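Local coordinates for aminopeptidase YwaD (Bacillus subtilis, PDB 6HC6), which hydrolyses peptides from the N terminus as a secreted, monomeric M28-family aminopeptidase that uses two zinc ions to release single amino acids, at residues K138-T141 with A142-G146; V325-W329 with E330-E334. One frame throughout, in Å; residues are numbered along the deposited sequence.

Contact 1: residues K138-T141 with A142-G146; sequences KDFT and ADAKG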
# COMPACT_ATOMS: atom_id res chain seq x y z
N LYS A 138 28.96 -3.67 14.35
CA LYS A 138 29.81 -4.49 15.21
C LYS A 138 29.63 -5.98 14.95
O LYS A 138 30.51 -6.77 15.31
CB LYS A 138 29.52 -4.19 16.69
CG LYS A 138 28.20 -4.79 17.17
CD LYS A 138 27.67 -4.16 18.44
CE LYS A 138 26.27 -4.69 18.75
NZ LYS A 138 26.19 -6.19 18.61
N ASP A 139 28.51 -6.38 14.35
CA ASP A 139 28.21 -7.80 14.13
C ASP A 139 28.93 -8.39 12.93
O ASP A 139 28.82 -9.60 12.69
CB ASP A 139 26.70 -7.99 13.96
CG ASP A 139 25.93 -7.65 15.22
OD1 ASP A 139 26.47 -7.82 16.33
OD2 ASP A 139 24.77 -7.22 15.11
N PHE A 140 29.64 -7.58 12.15
CA PHE A 140 30.31 -8.04 10.94
C PHE A 140 31.81 -8.02 11.17
O PHE A 140 32.43 -6.96 11.17
CB PHE A 140 29.92 -7.18 9.74
CG PHE A 140 28.48 -7.31 9.35
CD1 PHE A 140 28.06 -8.38 8.58
CD2 PHE A 140 27.54 -6.38 9.76
CE1 PHE A 140 26.73 -8.51 8.22
CE2 PHE A 140 26.21 -6.51 9.41
CZ PHE A 140 25.81 -7.58 8.64
N THR A 141 32.39 -9.20 11.39
CA THR A 141 33.84 -9.35 11.48
C THR A 141 34.44 -9.47 10.09
O THR A 141 33.74 -9.51 9.08
CB THR A 141 34.21 -10.57 12.33
OG1 THR A 141 34.01 -11.75 11.54
CG2 THR A 141 33.34 -10.65 13.58
N ALA A 142 35.78 -9.56 10.04
CA ALA A 142 36.45 -9.81 8.77
C ALA A 142 35.94 -11.08 8.11
O ALA A 142 35.98 -11.21 6.88
CB ALA A 142 37.97 -9.88 8.98
N ASP A 143 35.44 -12.03 8.90
CA ASP A 143 34.92 -13.29 8.38
C ASP A 143 33.67 -13.11 7.52
O ASP A 143 33.25 -14.07 6.86
CB ASP A 143 34.61 -14.23 9.56
CG ASP A 143 34.31 -15.64 9.11
OD1 ASP A 143 35.24 -16.32 8.62
OD2 ASP A 143 33.15 -16.07 9.24
N ALA A 144 33.08 -11.91 7.50
CA ALA A 144 31.85 -11.70 6.75
C ALA A 144 32.08 -11.52 5.25
O ALA A 144 31.16 -11.76 4.47
CB ALA A 144 31.09 -10.49 7.30
N LYS A 145 33.28 -11.10 4.85
CA LYS A 145 33.54 -10.83 3.44
C LYS A 145 33.41 -12.11 2.62
O LYS A 145 33.92 -13.17 3.00
CB LYS A 145 34.94 -10.23 3.28
CG LYS A 145 35.27 -9.80 1.86
CD LYS A 145 36.71 -9.30 1.78
CE LYS A 145 37.04 -8.75 0.41
NZ LYS A 145 38.38 -8.07 0.40
N GLY A 146 32.70 -12.01 1.49
CA GLY A 146 32.48 -13.13 0.61
C GLY A 146 31.42 -14.12 1.04
O GLY A 146 31.26 -15.16 0.39
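The ring of Phe140 meets the methyl of Ala144 at its edge, close to the ring plane, with CD1 of Phe140 3.9 Å from CB of Ala144. Beyond this pair the ring packs on Ala149 and Ile151 of strand 148-152 and on Asn164 and Ala165 of helix 158-167, so the aromatic side chain lies against the domain while the residues after it turn along the surface. Thr141 grips that turn twice. Its OG1 accepts from the backbone N of Asp143 at 3.0 Å, through a rather bent bond (140° at the hydrogen). With chi1 at 76°, OG1 of Thr141 is turned back over its own backbone, toward that N-H. Ala144 N donates to the carbonyl O of Thr141 at 2.9 Å. Tyr130 of strand 125-131 uses its hydroxyl to hydrogen-bond Asp139 O and Thr141 N, fixing the chain just ahead of the turn. The side-chain bond two residues on makes an ST turn over the start of the short 3-10 segment 142-144, on the surface of the PA domain between strands 125-131 and 148-152.

Contact 2: residues V325-W329 with E330-E334; sequences VGTSW and EKASE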
# COMPACT_ATOMS: atom_id res chain seq x y z
N VAL A 325 -10.70 -0.10 4.80
CA VAL A 325 -11.93 0.42 5.37
C VAL A 325 -13.01 -0.66 5.49
O VAL A 325 -14.17 -0.34 5.61
CB VAL A 325 -12.45 1.62 4.55
CG1 VAL A 325 -11.56 2.84 4.77
CG2 VAL A 325 -12.54 1.26 3.06
N GLY A 326 -12.63 -1.94 5.48
CA GLY A 326 -13.66 -2.95 5.59
C GLY A 326 -13.39 -4.18 6.45
O GLY A 326 -14.08 -5.19 6.29
N THR A 327 -12.43 -4.13 7.37
CA THR A 327 -12.08 -5.36 8.07
C THR A 327 -13.24 -5.81 8.95
O THR A 327 -13.99 -4.98 9.49
CB THR A 327 -10.83 -5.20 8.92
OG1 THR A 327 -10.47 -6.48 9.45
CG2 THR A 327 -11.07 -4.26 10.09
N SER A 328 -13.42 -7.13 9.04
CA SER A 328 -14.36 -7.71 9.99
C SER A 328 -13.75 -7.86 11.37
O SER A 328 -14.48 -8.22 12.31
CB SER A 328 -14.82 -9.10 9.53
OG SER A 328 -13.71 -9.98 9.44
N TRP A 329 -12.44 -7.62 11.52
CA TRP A 329 -11.76 -7.81 12.80
C TRP A 329 -12.52 -7.09 13.89
O TRP A 329 -12.68 -5.87 13.84
CB TRP A 329 -10.33 -7.29 12.71
CG TRP A 329 -9.47 -7.64 13.92
CD1 TRP A 329 -9.36 -8.86 14.53
CD2 TRP A 329 -8.60 -6.75 14.64
NE1 TRP A 329 -8.48 -8.79 15.58
CE2 TRP A 329 -8.00 -7.51 15.67
CE3 TRP A 329 -8.26 -5.40 14.51
CZ2 TRP A 329 -7.09 -6.95 16.57
CZ3 TRP A 329 -7.36 -4.85 15.41
CH2 TRP A 329 -6.78 -5.62 16.42
N GLU A 330 -12.99 -7.85 14.88
CA GLU A 330 -13.95 -7.29 15.83
C GLU A 330 -13.39 -6.08 16.57
O GLU A 330 -14.12 -5.12 16.83
CB GLU A 330 -14.40 -8.37 16.80
CG GLU A 330 -15.51 -9.25 16.24
CD GLU A 330 -16.49 -9.70 17.31
OE1 GLU A 330 -16.05 -9.95 18.46
OE2 GLU A 330 -17.69 -9.81 17.00
N LYS A 331 -12.08 -6.07 16.86
CA LYS A 331 -11.53 -4.98 17.65
C LYS A 331 -11.41 -3.65 16.90
O LYS A 331 -11.25 -2.61 17.54
CB LYS A 331 -10.16 -5.38 18.18
CG LYS A 331 -10.29 -6.50 19.20
CD LYS A 331 -8.96 -7.05 19.64
CE LYS A 331 -8.16 -6.00 20.37
NZ LYS A 331 -7.73 -6.49 21.72
N ALA A 332 -11.50 -3.66 15.57
CA ALA A 332 -11.19 -2.46 14.78
C ALA A 332 -12.44 -1.60 14.61
O ALA A 332 -12.96 -1.39 13.51
CB ALA A 332 -10.59 -2.84 13.43
N SER A 333 -12.89 -1.06 15.74
CA SER A 333 -14.17 -0.38 15.86
C SER A 333 -14.07 1.13 15.65
O SER A 333 -15.11 1.80 15.61
CB SER A 333 -14.76 -0.65 17.26
OG SER A 333 -13.99 0.01 18.24
N GLU A 334 -12.86 1.67 15.53
CA GLU A 334 -12.66 3.11 15.43
C GLU A 334 -12.22 3.46 14.01
O GLU A 334 -11.33 2.80 13.46
CB GLU A 334 -11.60 3.58 16.44
CG GLU A 334 -11.49 5.08 16.60
CD GLU A 334 -12.60 5.67 17.48
OE1 GLU A 334 -12.62 6.92 17.65
OE2 GLU A 334 -13.42 4.91 18.01
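Lys331 sets its CB over one face of the Trp329 indole, although the two residues are only two apart in sequence. CB of Lys331 sits 3.7 Å from the centroid of the six-membered ring and 8° off its normal, a CH-pi contact almost directly above that ring. The lysine chain then runs out past the rim, where CD of Lys331 comes within 3.6 Å of Trp329 CZ2. With CG anti to the backbone N (chi1 -171°), Trp329 carries its indole alongside the turn that it opens, within reach of both Lys331 and Ala332. The methyl of Ala332 touches two partners: its CB lies 3.6 Å from CE3 of Trp329 and 3.7 Å from CG2 of Thr327. Backbone bonding sets this geometry, since Ala332 N donates to Trp329 O at 3.0 Å and closes a type I beta turn. Ahead of it, Trp329 N donates to Thr327 OG1 at 3.1 Å in a nearly straight bond (165°), an ST turn that holds the start of the beta turn. Arg414 of helix 412-430 hydrogen-bonds the carbonyls of Thr327, Trp329 and Glu330, while Trp399 meets Trp329 edge-to-face. The turn lies in the loop that joins strand 316-322 to strand 334-339, with Thr327 leaning on Asn261 of helix 260-277 and a classic beta bulge, Ser333 and Glu334 facing Gly389, at the start of strand 334-339.

Overall arrangement
From the N terminus, the chain reaches contact 1 first, inside the connection between strands 125-131 and 148-152 of the PA domain. It then completes that domain's sheet and returns to the zinc-binding catalytic part, whose sheet already holds strand 86-93; there contact 2 lies between strands 316-322 and 334-339. Each contact is confined to one short continuous piece of chain, so they follow in series and neither nest nor cross. The centres of contact 1 and contact 2 are about 46 Å apart, and the nearest atoms of contact 1 and contact 2 about 32 Å. Contact 1 lies on the outer surface, away from the metal ions, whereas the Thr327 side chain in contact 2 is about 12 Å from a bound zinc ion, in a loop following Asp323, a zinc ligand.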